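Local coordinates for protein lipid binding hydrolase (Escherichia coli, PDB 2IF6) that is of unknown function but is probably a hydrolase of the permuted papain-like amidase family, at residues G8-Q13 against Q166-A171; T34-M39 against W117-N122. One frame throughout, in Å; residues are numbered along the deposited sequence.

Contact 1 of 2, residues G8-Q13 against Q166-A171; sequences GDIIFQ and QAVFDA
Phe169, whose ring meets Phe12 of the strand, has its carbonyl oxygen hydrogen-bonded by Arg73 NH2, and the same arginine is a cation-pi partner of its ring. The meeting of Ile10 and Phe12 with Val168 and Phe169 is itself apolar. The CZ atom of Phe12 reaches the helix backbone, 3.6 Å from CA of Phe169, and the two rings form a T-shaped pair. Their centroids lie 5.3 Å apart with the planes at 74°, the edge of Phe169 turned to the face of Phe12. Phe169 CB adds an off-centre CH-pi contact to the Phe12 ring. With Phe169 CG anti to its own N (chi1 -175°), Phe169 CD1 lies 3.8 Å from Phe12 CE2. In the papain-like fold expected for this family, helices pack against an antiparallel sheet, and here helix 165-169 sits over strand 10-13. A flat ring suits position 12 because it offers one face to Phe169 and its rim to Val168. The compact CG1 branch of Val168 fits at that rim, 4.1 Å from Phe12 CZ, and also meets Ile10 CD1 at 3.9 Å. Gln166 NE2 donates almost straight (173°) to Asp170 OD2 from above the carboxylate plane.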
ATOM      1  N   GLY A   8      -0.172  -0.170 -12.876  1.00 15.72           N
ATOM      2  CA  GLY A   8      -1.370   0.002 -12.086  1.00 14.59           C
ATOM      3  C   GLY A   8      -1.800  -1.179 -11.214  1.00 15.72           C
ATOM      4  O   GLY A   8      -2.574  -0.955 -10.287  1.00 16.63           O
ATOM      5  N   ASP A   9      -1.349  -2.415 -11.500  1.00 14.93           N
ATOM      6  CA  ASP A   9      -1.711  -3.570 -10.661  1.00 14.10           C
ATOM      7  C   ASP A   9      -1.234  -3.280  -9.238  1.00 13.78           C
ATOM      8  O   ASP A   9      -0.114  -2.763  -9.043  1.00 13.34           O
ATOM      9  CB  ASP A   9      -1.056  -4.895 -11.135  1.00 14.31           C
ATOM     10  CG  ASP A   9      -1.581  -5.372 -12.463  1.00 14.91           C
ATOM     11  OD1 ASP A   9      -2.573  -4.769 -13.011  1.00 15.11           O
ATOM     12  OD2 ASP A   9      -0.988  -6.350 -12.969  1.00 15.80           O
ATOM     13  N   ILE A  10      -2.080  -3.545  -8.265  1.00 13.08           N
ATOM     14  CA  ILE A  10      -1.721  -3.231  -6.883  1.00 15.09           C
ATOM     15  C   ILE A  10      -1.367  -4.532  -6.214  1.00 14.18           C
ATOM     16  O   ILE A  10      -2.153  -5.474  -6.250  1.00 13.74           O
ATOM     17  CB  ILE A  10      -2.871  -2.514  -6.149  1.00 14.47           C
ATOM     18  CG1 ILE A  10      -3.317  -1.278  -6.973  1.00 16.56           C
ATOM     19  CG2 ILE A  10      -2.415  -2.102  -4.730  1.00 16.37           C
ATOM     20  CD1 ILE A  10      -4.651  -0.607  -6.483  1.00 17.83           C
ATOM     21  N   ILE A  11      -0.194  -4.576  -5.587  1.00 12.72           N
ATOM     22  CA  ILE A  11       0.326  -5.826  -5.069  1.00 12.70           C
ATOM     23  C   ILE A  11       0.474  -5.730  -3.541  1.00 12.78           C
ATOM     24  O   ILE A  11       0.833  -4.667  -3.036  1.00 12.06           O
ATOM     25  CB  ILE A  11       1.664  -6.202  -5.792  1.00 12.44           C
ATOM     26  CG1 ILE A  11       2.134  -7.614  -5.387  1.00 12.66           C
ATOM     27  CG2 ILE A  11       2.723  -5.122  -5.606  1.00 15.18           C
ATOM     28  CD1 ILE A  11       3.144  -8.246  -6.308  1.00 14.35           C
ATOM     29  N   PHE A  12       0.220  -6.835  -2.829  1.00 11.85           N
ATOM     30  CA  PHE A  12       0.152  -6.813  -1.357  1.00 12.26           C
ATOM     31  C   PHE A  12       1.026  -7.960  -0.843  1.00 13.23           C
ATOM     32  O   PHE A  12       1.146  -9.002  -1.506  1.00 13.21           O
ATOM     33  CB  PHE A  12      -1.301  -7.018  -0.891  1.00 11.66           C
ATOM     34  CG  PHE A  12      -2.277  -5.966  -1.397  1.00 13.66           C
ATOM     35  CD1 PHE A  12      -2.673  -4.941  -0.571  1.00 12.03           C
ATOM     36  CD2 PHE A  12      -2.810  -6.024  -2.695  1.00 12.76           C
ATOM     37  CE1 PHE A  12      -3.552  -3.953  -1.030  1.00 16.17           C
ATOM     38  CE2 PHE A  12      -3.726  -5.000  -3.146  1.00 12.39           C
ATOM     39  CZ  PHE A  12      -4.087  -4.033  -2.298  1.00 14.13           C
ATOM     40  N   GLN A  13       1.627  -7.768   0.330  1.00 12.68           N
ATOM     41  CA  GLN A  13       2.448  -8.782   0.935  1.00 14.38           C
ATOM     42  C   GLN A  13       2.421  -8.587   2.449  1.00 15.58           C
ATOM     43  O   GLN A  13       1.896  -7.586   2.947  1.00 14.70           O
ATOM     44  CB  GLN A  13       3.898  -8.680   0.403  1.00 14.69           C
ATOM     45  CG  GLN A  13       4.655  -7.444   0.916  1.00 14.05           C
ATOM     46  CD  GLN A  13       6.077  -7.291   0.397  1.00 13.59           C
ATOM     47  OE1 GLN A  13       6.756  -6.381   0.836  1.00 16.63           O
ATOM     48  NE2 GLN A  13       6.540  -8.170  -0.508  1.00 14.49           N
ATOM     49  N   GLN A 166      -5.470  -3.033   3.691  1.00 15.90           N
ATOM     50  CA  GLN A 166      -6.756  -3.758   3.548  1.00 15.84           C
ATOM     51  C   GLN A 166      -7.828  -2.884   2.877  1.00 15.69           C
ATOM     52  O   GLN A 166      -8.614  -3.373   2.045  1.00 17.79           O
ATOM     53  CB  GLN A 166      -7.265  -4.279   4.914  1.00 16.40           C
ATOM     54  CG  GLN A 166      -8.466  -5.262   4.818  1.00 16.95           C
ATOM     55  CD  GLN A 166      -8.178  -6.539   4.003  1.00 20.98           C
ATOM     56  OE1 GLN A 166      -7.197  -7.226   4.237  1.00 21.57           O
ATOM     57  NE2 GLN A 166      -9.067  -6.861   3.049  1.00 21.48           N
ATOM     58  N   ALA A 167      -7.878  -1.604   3.238  1.00 14.15           N
ATOM     59  CA  ALA A 167      -8.849  -0.696   2.622  1.00 14.39           C
ATOM     60  C   ALA A 167      -8.671  -0.619   1.107  1.00 14.00           C
ATOM     61  O   ALA A 167      -9.658  -0.695   0.395  1.00 14.15           O
ATOM     62  CB  ALA A 167      -8.815   0.650   3.231  1.00 15.06           C
ATOM     63  N   VAL A 168      -7.429  -0.523   0.617  1.00 13.26           N
ATOM     64  CA  VAL A 168      -7.204  -0.482  -0.839  1.00 13.44           C
ATOM     65  C   VAL A 168      -7.609  -1.805  -1.446  1.00 13.61           C
ATOM     66  O   VAL A 168      -8.287  -1.864  -2.468  1.00 14.79           O
ATOM     67  CB  VAL A 168      -5.734  -0.213  -1.195  1.00 13.12           C
ATOM     68  CG1 VAL A 168      -5.541  -0.216  -2.740  1.00 13.33           C
ATOM     69  CG2 VAL A 168      -5.289   1.105  -0.548  1.00 13.75           C
ATOM     70  N   PHE A 169      -7.229  -2.897  -0.784  1.00 14.43           N
ATOM     71  CA  PHE A 169      -7.564  -4.203  -1.325  1.00 14.83           C
ATOM     72  C   PHE A 169      -9.047  -4.353  -1.591  1.00 14.22           C
ATOM     73  O   PHE A 169      -9.437  -4.922  -2.611  1.00 15.30           O
ATOM     74  CB  PHE A 169      -7.132  -5.313  -0.347  1.00 14.95           C
ATOM     75  CG  PHE A 169      -7.329  -6.699  -0.893  1.00 16.70           C
ATOM     76  CD1 PHE A 169      -6.273  -7.347  -1.556  1.00 15.57           C
ATOM     77  CD2 PHE A 169      -8.550  -7.364  -0.754  1.00 17.89           C
ATOM     78  CE1 PHE A 169      -6.431  -8.600  -2.085  1.00 16.22           C
ATOM     79  CE2 PHE A 169      -8.716  -8.650  -1.288  1.00 18.51           C
ATOM     80  CZ  PHE A 169      -7.664  -9.270  -1.951  1.00 17.76           C
ATOM     81  N   ASP A 170      -9.868  -3.881  -0.658  1.00 15.16           N
ATOM     82  CA  ASP A 170     -11.321  -4.064  -0.675  1.00 16.07           C
ATOM     83  C   ASP A 170     -12.044  -3.001  -1.495  1.00 16.91           C
ATOM     84  O   ASP A 170     -13.293  -2.927  -1.472  1.00 17.31           O
ATOM     85  CB  ASP A 170     -11.837  -3.978   0.754  1.00 15.57           C
ATOM     86  CG  ASP A 170     -11.561  -5.236   1.554  1.00 19.94           C
ATOM     87  OD1 ASP A 170     -11.393  -6.329   0.958  1.00 24.00           O
ATOM     88  OD2 ASP A 170     -11.559  -5.106   2.784  1.00 24.33           O
ATOM     89  N   ALA A 171     -11.279  -2.168  -2.189  1.00 16.09           N
ATOM     90  CA  ALA A 171     -11.863  -1.174  -3.088  1.00 16.15           C
ATOM     91  C   ALA A 171     -12.800  -1.861  -4.113  1.00 16.54           C
ATOM     92  O   ALA A 171     -12.484  -2.962  -4.596  1.00 17.49           O
ATOM     93  CB  ALA A 171     -10.776  -0.399  -3.776  1.00 15.12           C
TER

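Contact 2 of 2, residues T34-M39 against W117-N122; sequences TGMLVM and WKVYQN
The contact belongs to the heart of a papain-like fold, where the helix that begins with the presumed nucleophile packs against the sheet. Helix 112-124 starts at Cys112 and strand 33-40 at His33, which may form, with Glu48, a Cys-His-Glu triad, as expected of a papain-like enzyme. About two turns further along the helix, Val119 and Tyr120 receive the side chain of Met36. Methionine suits the place because its long, flexible chain spans the gap between strand and helix, whose nearest CA atoms, those of Met36 and Val119, are 9.3 Å apart. It runs out extended through its first two torsions, with CG anti to the backbone N (chi1 179°). The bend at chi3 (82°) then brings CE to the CG1 branch of Val119, while SD lies between that methyl and the Tyr120 ring. Met36 SD is 3.9 Å from Tyr120 CE1 in a Met-aromatic contact. The sulfur approaches the ring obliquely, 59° off its normal. Met36 CE meets Val119 CG1 at 4.0 Å, and Met36 SD is almost as near that methyl. Leu87 of helix 81-91 touches all three side chains, and Phe47 of the next strand packs on Val119. Tyr120 OH is hydrogen-bonded to the carbonyl oxygen of Gly8, in the loop that leads into strand 10-13. Across the contact itself, the packing of sulfur, methyls and ring is probably held mainly by dispersion, with the oblique sulfur-ring contact perhaps adding a little electrostatic attraction; the phenol's polar end can stay buried because Gly8 accepts its bond.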
ATOM      1  N   THR A  34       2.091  -2.631   0.632  1.00 16.18           N
ATOM      2  CA  THR A  34       1.489  -2.607  -0.717  1.00 16.64           C
ATOM      3  C   THR A  34       2.354  -1.735  -1.636  1.00 16.67           C
ATOM      4  O   THR A  34       3.126  -0.883  -1.162  1.00 15.91           O
ATOM      5  CB  THR A  34       0.002  -2.140  -0.657  1.00 17.39           C
ATOM      6  OG1 THR A  34      -0.638  -2.289  -1.930  1.00 19.65           O
ATOM      7  CG2 THR A  34      -0.096  -0.709  -0.235  1.00 20.59           C
ATOM      8  N   GLY A  35       2.289  -2.002  -2.931  1.00 14.63           N
ATOM      9  CA  GLY A  35       2.909  -1.112  -3.920  1.00 15.51           C
ATOM     10  C   GLY A  35       2.125  -1.241  -5.215  1.00 14.99           C
ATOM     11  O   GLY A  35       1.143  -2.026  -5.285  1.00 14.50           O
ATOM     12  N   MET A  36       2.536  -0.485  -6.228  1.00 14.29           N
ATOM     13  CA  MET A  36       1.808  -0.486  -7.508  1.00 14.15           C
ATOM     14  C   MET A  36       2.792  -0.815  -8.597  1.00 13.14           C
ATOM     15  O   MET A  36       3.915  -0.250  -8.632  1.00 12.70           O
ATOM     16  CB  MET A  36       1.163   0.887  -7.773  1.00 13.66           C
ATOM     17  CG  MET A  36       0.343   1.073  -9.142  1.00 14.79           C
ATOM     18  SD  MET A  36      -0.095   2.817  -9.397  1.00 12.89           S
ATOM     19  CE  MET A  36       1.448   3.482 -10.125  1.00 14.49           C
ATOM     20  N   LEU A  37       2.390  -1.718  -9.481  1.00 13.86           N
ATOM     21  CA  LEU A  37       3.239  -2.139 -10.602  1.00 14.49           C
ATOM     22  C   LEU A  37       3.418  -0.945 -11.556  1.00 14.68           C
ATOM     23  O   LEU A  37       2.463  -0.209 -11.811  1.00 13.59           O
ATOM     24  CB  LEU A  37       2.629  -3.326 -11.347  1.00 14.92           C
ATOM     25  CG  LEU A  37       2.923  -4.780 -10.913  1.00 15.11           C
ATOM     26  CD1 LEU A  37       4.347  -5.140 -11.238  1.00 16.07           C
ATOM     27  CD2 LEU A  37       2.605  -4.993  -9.427  1.00 17.28           C
ATOM     28  N   VAL A  38       4.664  -0.738 -12.013  1.00 14.10           N
ATOM     29  CA  VAL A  38       4.954   0.175 -13.136  1.00 16.47           C
ATOM     30  C   VAL A  38       5.882  -0.591 -14.100  1.00 17.37           C
ATOM     31  O   VAL A  38       6.962  -1.068 -13.687  1.00 17.98           O
ATOM     32  CB  VAL A  38       5.570   1.521 -12.708  1.00 17.47           C
ATOM     33  CG1 VAL A  38       5.925   2.369 -13.941  1.00 17.55           C
ATOM     34  CG2 VAL A  38       4.610   2.292 -11.855  1.00 16.67           C
ATOM     35  N   MET A  39       5.429  -0.767 -15.341  1.00 16.74           N
ATOM     36  CA  MET A  39       6.251  -1.354 -16.393  1.00 18.16           C
ATOM     37  C   MET A  39       7.188  -0.283 -16.936  1.00 19.35           C
ATOM     38  O   MET A  39       6.763   0.763 -17.433  1.00 20.64           O
ATOM     39  CB  MET A  39       5.401  -2.006 -17.499  1.00 18.65           C
ATOM     40  CG  MET A  39       4.316  -2.939 -16.974  1.00 18.12           C
ATOM     41  SD  MET A  39       4.859  -4.240 -15.815  1.00 16.14           S
ATOM     42  CE  MET A  39       5.771  -5.260 -16.926  1.00 19.50           C
ATOM     43  N   TRP A 117      -2.932   5.113  -2.960  1.00 16.61           N
ATOM     44  CA  TRP A 117      -4.262   5.741  -2.965  1.00 17.00           C
ATOM     45  C   TRP A 117      -4.140   7.085  -3.649  1.00 16.82           C
ATOM     46  O   TRP A 117      -4.947   7.414  -4.538  1.00 18.37           O
ATOM     47  CB  TRP A 117      -4.821   5.895  -1.542  1.00 17.51           C
ATOM     48  CG  TRP A 117      -6.305   6.231  -1.498  1.00 18.31           C
ATOM     49  CD1 TRP A 117      -7.345   5.348  -1.381  1.00 18.48           C
ATOM     50  CD2 TRP A 117      -6.898   7.537  -1.628  1.00 18.57           C
ATOM     51  NE1 TRP A 117      -8.548   6.030  -1.389  1.00 18.48           N
ATOM     52  CE2 TRP A 117      -8.302   7.370  -1.546  1.00 19.25           C
ATOM     53  CE3 TRP A 117      -6.374   8.829  -1.781  1.00 17.45           C
ATOM     54  CZ2 TRP A 117      -9.194   8.456  -1.631  1.00 20.32           C
ATOM     55  CZ3 TRP A 117      -7.263   9.913  -1.852  1.00 18.89           C
ATOM     56  CH2 TRP A 117      -8.661   9.709  -1.781  1.00 18.94           C
ATOM     57  N   LYS A 118      -3.125   7.856  -3.270  1.00 17.02           N
ATOM     58  CA  LYS A 118      -2.970   9.223  -3.796  1.00 17.72           C
ATOM     59  C   LYS A 118      -2.658   9.257  -5.297  1.00 17.60           C
ATOM     60  O   LYS A 118      -3.128  10.145  -6.030  1.00 18.08           O
ATOM     61  CB  LYS A 118      -1.958  10.031  -2.999  1.00 17.75           C
ATOM     62  CG  LYS A 118      -2.524  10.521  -1.678  1.00 18.29           C
ATOM     63  CD  LYS A 118      -1.476  11.177  -0.820  1.00 18.84           C
ATOM     64  CE  LYS A 118      -2.134  11.794   0.447  1.00 21.33           C
ATOM     65  NZ  LYS A 118      -1.185  12.470   1.363  1.00 20.44           N
ATOM     66  N   VAL A 119      -1.916   8.268  -5.773  1.00 17.01           N
ATOM     67  CA  VAL A 119      -1.599   8.194  -7.203  1.00 15.94           C
ATOM     68  C   VAL A 119      -2.878   7.912  -8.023  1.00 17.24           C
ATOM     69  O   VAL A 119      -3.141   8.578  -9.024  1.00 17.81           O
ATOM     70  CB  VAL A 119      -0.467   7.179  -7.499  1.00 17.02           C
ATOM     71  CG1 VAL A 119      -0.412   6.882  -9.018  1.00 16.21           C
ATOM     72  CG2 VAL A 119       0.909   7.728  -6.973  1.00 13.85           C
ATOM     73  N   TYR A 120      -3.704   6.972  -7.573  1.00 16.83           N
ATOM     74  CA  TYR A 120      -4.931   6.643  -8.315  1.00 17.29           C
ATOM     75  C   TYR A 120      -5.865   7.833  -8.333  1.00 18.86           C
ATOM     76  O   TYR A 120      -6.535   8.109  -9.342  1.00 19.10           O
ATOM     77  CB  TYR A 120      -5.642   5.426  -7.716  1.00 17.09           C
ATOM     78  CG  TYR A 120      -5.349   4.167  -8.487  1.00 16.54           C
ATOM     79  CD1 TYR A 120      -4.197   3.418  -8.239  1.00 17.08           C
ATOM     80  CD2 TYR A 120      -6.188   3.755  -9.510  1.00 16.53           C
ATOM     81  CE1 TYR A 120      -3.928   2.254  -8.980  1.00 17.80           C
ATOM     82  CE2 TYR A 120      -5.919   2.622 -10.268  1.00 14.34           C
ATOM     83  CZ  TYR A 120      -4.786   1.870  -9.994  1.00 13.98           C
ATOM     84  OH  TYR A 120      -4.554   0.723 -10.713  1.00 15.95           O
ATOM     85  N   GLN A 121      -5.909   8.531  -7.209  1.00 19.86           N
ATOM     86  CA  GLN A 121      -6.854   9.626  -7.061  1.00 22.86           C
ATOM     87  C   GLN A 121      -6.401  10.751  -7.966  1.00 22.93           C
ATOM     88  O   GLN A 121      -7.191  11.324  -8.694  1.00 23.00           O
ATOM     89  CB  GLN A 121      -6.941  10.059  -5.594  1.00 22.69           C
ATOM     90  CG  GLN A 121      -7.258  11.574  -5.330  1.00 28.40           C
ATOM     91  CD  GLN A 121      -8.602  12.024  -5.846  1.00 33.91           C
ATOM     92  OE1 GLN A 121      -8.774  13.199  -6.231  1.00 37.97           O
ATOM     93  NE2 GLN A 121      -9.569  11.114  -5.864  1.00 35.24           N
ATOM     94  N   ASN A 122      -5.112  11.060  -7.931  1.00 23.83           N
ATOM     95  CA  ASN A 122      -4.622  12.197  -8.687  1.00 24.35           C
ATOM     96  C   ASN A 122      -4.480  11.948 -10.182  1.00 24.53           C
ATOM     97  O   ASN A 122      -4.663  12.863 -10.971  1.00 25.46           O
ATOM     98  CB  ASN A 122      -3.352  12.754  -8.058  1.00 24.97           C
ATOM     99  CG  ASN A 122      -3.656  13.548  -6.791  1.00 28.20           C
ATOM    100  OD1 ASN A 122      -4.352  14.567  -6.847  1.00 31.25           O
ATOM    101  ND2 ASN A 122      -3.203  13.054  -5.646  1.00 29.99           N
TER

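How the contacts relate
From the N terminus the chain first lays down strand 10-13, then turns through helix 20-27 to the neighbouring antiparallel strand 33-40. Contact 2 closes the shorter loop when helix 112-124 returns to this second strand, after strands 43-49 and 53-57, helix 58-63, strand 70-75 and helix 81-91. Contact 1 closes much later, when helix 165-169 comes back to the first strand, so its loop encloses that of contact 2 without crossing it. Their centres are about 10 Å apart. They touch directly through a probable backbone hydrogen bond, Leu37 N to Asp9 O, 2.7 Å, and Thr34 OG1 packs 3.3 Å from Ile10 CG2. Together they fasten two helices to adjacent strands of one sheet.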